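Local coordinates for protein 2,3-bisphosphoglycerate-independent phosphoglycerate mutase (Pyrococcus horikoshii, PDB 2ZKT) that probably interconverts 2-phosphoglycerate and 3-phosphoglycerate in glycolysis, as a metal-binding phosphoglycerate mutase of the alkaline phosphatase clan, at residues I45-P54 with M384-G393. Sequence-based numbering, arbitrary orientation.
Sequences ILGQQDPIKP and MKGGLGRIRG
I45 lays its CG2 methyl 3.7 Å from CG of L388, while its CD1 lies against the backbone of G387. The type I turn G386-G389 brings L388 N to L46 O (3.0 Å). G386 presses so close on L46 O that a side chain there would clash with it. From Q48 on the pairing is parallel: Q48 N donates to G389 O, and Q48 O accepts from I391 N at 2.9 Å. The amide of Q48 crosses M384, OE1 reaching its CG. D50 N then bonds I391 O, and D50 O receives G393 N. On the sheet face it shares with D50, R390, extended with CG anti to N (chi1 -180°), offers its side edge: NE to D50 OD2 at 2.8 Å, NH2 to the syn lone pair of OD1 at 3.0 Å, carboxylate and guanidinium planes 37° apart. A water joins OD2 to R392 NE. In place of D50 an asparagine would probably leave R390 without its charged mate and turn an NH2 toward one of its N-H donors, losing one of the two bonds. Beyond the strand, K53 CB sits 4.0 Å over the R392 guanidinium. Strand 391-392 is outermost in the mixed sheet within this chain; 45-50 lies between it and antiparallel strand 361-366, and Q49 and I52 touch helix 60-67.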
ATOM      1  N   ILE B  45      14.635  12.720   3.017  1.00 40.60           N
ATOM      2  CA  ILE B  45      15.106  12.443   4.356  1.00 37.41           C
ATOM      3  C   ILE B  45      13.866  12.233   5.217  1.00 38.88           C
ATOM      4  O   ILE B  45      12.834  12.880   5.000  1.00 38.35           O
ATOM      5  CB  ILE B  45      15.963  13.637   4.869  1.00 38.38           C
ATOM      6  CG1 ILE B  45      16.683  13.270   6.167  1.00 37.44           C
ATOM      7  CG2 ILE B  45      15.094  14.883   5.067  1.00 37.80           C
ATOM      8  CD1 ILE B  45      17.665  14.359   6.634  1.00 32.51           C
ATOM      9  N   LEU B  46      13.964  11.330   6.191  1.00 37.62           N
ATOM     10  CA  LEU B  46      12.849  11.021   7.084  1.00 38.62           C
ATOM     11  C   LEU B  46      13.098  11.387   8.554  1.00 37.72           C
ATOM     12  O   LEU B  46      14.242  11.533   9.002  1.00 37.77           O
ATOM     13  CB  LEU B  46      12.527   9.522   7.000  1.00 39.95           C
ATOM     14  CG  LEU B  46      11.360   9.026   6.121  1.00 41.93           C
ATOM     15  CD1 LEU B  46      11.434   9.599   4.727  1.00 36.86           C
ATOM     16  CD2 LEU B  46      11.396   7.492   6.088  1.00 38.72           C
ATOM     17  N   GLY B  47      12.002  11.510   9.305  1.00 38.19           N
ATOM     18  CA  GLY B  47      12.089  11.815  10.725  1.00 36.47           C
ATOM     19  C   GLY B  47      10.761  11.527  11.428  1.00 37.04           C
ATOM     20  O   GLY B  47       9.785  11.114  10.801  1.00 35.20           O
ATOM     21  N   GLN B  48      10.737  11.749  12.746  1.00 37.49           N
ATOM     22  CA  GLN B  48       9.538  11.549  13.555  1.00 38.54           C
ATOM     23  C   GLN B  48       9.268  12.889  14.212  1.00 37.44           C
ATOM     24  O   GLN B  48      10.201  13.557  14.685  1.00 38.83           O
ATOM     25  CB  GLN B  48       9.765  10.533  14.681  1.00 39.22           C
ATOM     26  CG  GLN B  48      10.360   9.218  14.285  1.00 40.58           C
ATOM     27  CD  GLN B  48      10.435   8.255  15.468  1.00 42.68           C
ATOM     28  OE1 GLN B  48       9.440   7.607  15.811  1.00 51.45           O
ATOM     29  NE2 GLN B  48      11.609   8.167  16.104  1.00 38.66           N
ATOM     30  N   GLN B  49       8.007  13.298  14.254  1.00 37.36           N
ATOM     31  CA  GLN B  49       7.709  14.575  14.896  1.00 38.78           C
ATOM     32  C   GLN B  49       6.642  14.426  15.954  1.00 37.72           C
ATOM     33  O   GLN B  49       5.673  13.675  15.775  1.00 35.98           O
ATOM     34  CB  GLN B  49       7.266  15.629  13.865  1.00 36.35           C
ATOM     35  CG  GLN B  49       5.956  15.325  13.154  1.00 37.93           C
ATOM     36  CD  GLN B  49       4.737  15.955  13.829  1.00 37.71           C
ATOM     37  OE1 GLN B  49       4.818  16.503  14.933  1.00 39.68           O
ATOM     38  NE2 GLN B  49       3.597  15.866  13.157  1.00 35.75           N
ATOM     39  N   ASP B  50       6.857  15.119  17.070  1.00 39.15           N
ATOM     40  CA  ASP B  50       5.894  15.139  18.160  1.00 39.23           C
ATOM     41  C   ASP B  50       5.158  16.463  17.972  1.00 38.29           C
ATOM     42  O   ASP B  50       5.762  17.532  18.045  1.00 38.94           O
ATOM     43  CB  ASP B  50       6.600  15.127  19.519  1.00 38.06           C
ATOM     44  CG  ASP B  50       7.257  13.786  19.825  1.00 41.42           C
ATOM     45  OD1 ASP B  50       6.541  12.749  19.798  1.00 46.40           O
ATOM     46  OD2 ASP B  50       8.480  13.768  20.103  1.00 40.58           O
ATOM     47  N   PRO B  51       3.848  16.405  17.664  1.00 40.85           N
ATOM     48  CA  PRO B  51       3.093  17.658  17.479  1.00 39.94           C
ATOM     49  C   PRO B  51       3.322  18.565  18.698  1.00 40.86           C
ATOM     50  O   PRO B  51       3.640  19.742  18.567  1.00 41.55           O
ATOM     51  CB  PRO B  51       1.641  17.183  17.402  1.00 40.47           C
ATOM     52  CG  PRO B  51       1.764  15.791  16.787  1.00 42.19           C
ATOM     53  CD  PRO B  51       2.992  15.208  17.467  1.00 38.52           C
ATOM     54  N   ILE B  52       3.179  17.997  19.894  1.00 41.82           N
ATOM     55  CA  ILE B  52       3.364  18.783  21.116  1.00 42.39           C
ATOM     56  C   ILE B  52       4.622  18.370  21.880  1.00 43.13           C
ATOM     57  O   ILE B  52       5.509  19.184  22.126  1.00 45.97           O
ATOM     58  CB  ILE B  52       2.111  18.660  22.025  1.00 42.97           C
ATOM     59  CG1 ILE B  52       0.887  19.199  21.262  1.00 46.32           C
ATOM     60  CG2 ILE B  52       2.309  19.436  23.324  1.00 44.03           C
ATOM     61  CD1 ILE B  52      -0.412  19.103  22.022  1.00 54.33           C
ATOM     62  N   LYS B  53       4.693  17.095  22.254  1.00 42.87           N
ATOM     63  CA  LYS B  53       5.839  16.562  22.980  1.00 42.43           C
ATOM     64  C   LYS B  53       5.638  15.052  23.134  1.00 42.77           C
ATOM     65  O   LYS B  53       4.527  14.547  22.961  1.00 44.05           O
ATOM     66  CB  LYS B  53       5.969  17.230  24.356  1.00 43.05           C
ATOM     67  CG  LYS B  53       4.735  17.112  25.260  1.00 42.45           C
ATOM     68  CD  LYS B  53       4.994  17.741  26.647  1.00 42.82           C
ATOM     69  CE  LYS B  53       3.753  17.619  27.545  1.00 45.02           C
ATOM     70  NZ  LYS B  53       3.984  18.052  28.952  1.00 49.74           N
ATOM     71  N   PRO B  54       6.716  14.312  23.451  1.00 42.83           N
ATOM     72  CA  PRO B  54       6.636  12.849  23.619  1.00 42.36           C
ATOM     73  C   PRO B  54       5.438  12.371  24.459  1.00 41.45           C
ATOM     74  O   PRO B  54       5.242  12.807  25.609  1.00 41.01           O
ATOM     75  CB  PRO B  54       7.973  12.504  24.277  1.00 44.18           C
ATOM     76  CG  PRO B  54       8.899  13.547  23.722  1.00 43.65           C
ATOM     77  CD  PRO B  54       8.067  14.813  23.787  1.00 41.75           C
ATOM     78  N   MET B 384      11.851   6.063  12.099  1.00 40.90           N
ATOM     79  CA  MET B 384      12.664   5.876  13.295  1.00 43.85           C
ATOM     80  C   MET B 384      14.164   5.857  12.955  1.00 43.67           C
ATOM     81  O   MET B 384      15.031   5.994  13.810  1.00 44.55           O
ATOM     82  CB  MET B 384      12.271   4.532  13.930  1.00 43.92           C
ATOM     83  CG  MET B 384      11.056   4.622  14.866  1.00 45.89           C
ATOM     84  SD  MET B 384      10.555   3.000  15.476  1.00 49.40           S
ATOM     85  CE  MET B 384       8.807   3.094  15.042  1.00 46.77           C
ATOM     86  N   LYS B 385      14.459   5.649  11.651  1.00 43.98           N
ATOM     87  CA  LYS B 385      15.859   5.604  11.205  1.00 43.93           C
ATOM     88  C   LYS B 385      16.214   6.812  10.318  1.00 42.06           C
ATOM     89  O   LYS B 385      17.297   6.899   9.747  1.00 41.16           O
ATOM     90  CB  LYS B 385      16.088   4.313  10.405  1.00 44.91           C
ATOM     91  CG  LYS B 385      15.770   3.043  11.197  1.00 49.36           C
ATOM     92  CD  LYS B 385      16.075   1.776  10.381  1.00 49.26           C
ATOM     93  CE  LYS B 385      15.324   1.733   9.041  1.00 63.37           C
ATOM     94  NZ  LYS B 385      15.588   0.454   8.382  1.00 67.10           N
ATOM     95  N   GLY B 386      15.297   7.768  10.181  1.00 39.42           N
ATOM     96  CA  GLY B 386      15.567   8.927   9.336  1.00 37.27           C
ATOM     97  C   GLY B 386      16.608   9.904   9.873  1.00 37.02           C
ATOM     98  O   GLY B 386      16.766  10.080  11.082  1.00 34.87           O
ATOM     99  N   GLY B 387      17.303  10.555   8.941  1.00 35.22           N
ATOM    100  CA  GLY B 387      18.331  11.530   9.275  1.00 36.47           C
ATOM    101  C   GLY B 387      17.871  12.817   9.956  1.00 35.20           C
ATOM    102  O   GLY B 387      18.715  13.544  10.479  1.00 35.80           O
ATOM    103  N   LEU B 388      16.562  13.106   9.959  1.00 35.89           N
ATOM    104  CA  LEU B 388      16.061  14.326  10.621  1.00 38.45           C
ATOM    105  C   LEU B 388      15.986  14.133  12.130  1.00 38.26           C
ATOM    106  O   LEU B 388      15.952  15.114  12.894  1.00 40.16           O
ATOM    107  CB  LEU B 388      14.662  14.717  10.119  1.00 36.17           C
ATOM    108  CG  LEU B 388      14.531  15.319   8.706  1.00 37.27           C
ATOM    109  CD1 LEU B 388      13.037  15.482   8.323  1.00 32.06           C
ATOM    110  CD2 LEU B 388      15.258  16.669   8.679  1.00 30.27           C
ATOM    111  N   GLY B 389      15.960  12.866  12.553  1.00 38.27           N
ATOM    112  CA  GLY B 389      15.866  12.550  13.971  1.00 36.81           C
ATOM    113  C   GLY B 389      14.458  12.798  14.498  1.00 34.61           C
ATOM    114  O   GLY B 389      13.507  12.924  13.723  1.00 35.29           O
ATOM    115  N   ARG B 390      14.320  12.871  15.821  1.00 35.25           N
ATOM    116  CA  ARG B 390      13.021  13.111  16.452  1.00 35.10           C
ATOM    117  C   ARG B 390      12.914  14.607  16.776  1.00 33.87           C
ATOM    118  O   ARG B 390      13.591  15.107  17.682  1.00 36.42           O
ATOM    119  CB  ARG B 390      12.888  12.275  17.731  1.00 33.71           C
ATOM    120  CG  ARG B 390      11.560  12.464  18.449  1.00 38.40           C
ATOM    121  CD  ARG B 390      11.316  11.357  19.478  1.00 37.48           C
ATOM    122  NE  ARG B 390       9.941  11.392  19.991  1.00 38.88           N
ATOM    123  CZ  ARG B 390       9.378  10.426  20.719  1.00 38.36           C
ATOM    124  NH1 ARG B 390      10.060   9.325  21.039  1.00 44.18           N
ATOM    125  NH2 ARG B 390       8.122  10.563  21.130  1.00 42.15           N
ATOM    126  N   ILE B 391      12.065  15.314  16.028  1.00 32.89           N
ATOM    127  CA  ILE B 391      11.879  16.759  16.207  1.00 33.38           C
ATOM    128  C   ILE B 391      10.445  17.111  16.636  1.00 33.52           C
ATOM    129  O   ILE B 391       9.593  16.218  16.773  1.00 33.42           O
ATOM    130  CB  ILE B 391      12.174  17.491  14.882  1.00 33.30           C
ATOM    131  CG1 ILE B 391      11.131  17.097  13.827  1.00 31.73           C
ATOM    132  CG2 ILE B 391      13.552  17.113  14.376  1.00 32.77           C
ATOM    133  CD1 ILE B 391      11.460  17.609  12.441  1.00 40.45           C
ATOM    134  N   ARG B 392      10.188  18.405  16.853  1.00 33.74           N
ATOM    135  CA  ARG B 392       8.854  18.883  17.239  1.00 37.29           C
ATOM    136  C   ARG B 392       8.115  19.316  15.968  1.00 39.20           C
ATOM    137  O   ARG B 392       8.736  19.668  14.950  1.00 40.62           O
ATOM    138  CB  ARG B 392       8.930  20.097  18.200  1.00 35.32           C
ATOM    139  CG  ARG B 392       9.416  19.786  19.621  1.00 37.72           C
ATOM    140  CD  ARG B 392       8.480  18.830  20.363  1.00 41.59           C
ATOM    141  NE  ARG B 392       9.163  18.203  21.501  1.00 42.90           N
ATOM    142  CZ  ARG B 392       9.281  18.751  22.710  1.00 45.03           C
ATOM    143  NH1 ARG B 392       8.744  19.946  22.959  1.00 44.51           N
ATOM    144  NH2 ARG B 392       9.960  18.116  23.663  1.00 44.24           N
ATOM    145  N   GLY B 393       6.785  19.299  16.047  1.00 38.56           N
ATOM    146  CA  GLY B 393       5.974  19.691  14.909  1.00 37.48           C
ATOM    147  C   GLY B 393       6.261  21.114  14.469  1.00 38.16           C
ATOM    148  O   GLY B 393       6.220  21.401  13.273  1.00 39.30           O
TER
HETATM  149  O   HOH W   1      10.408  15.946  20.314  1.00 47.16           O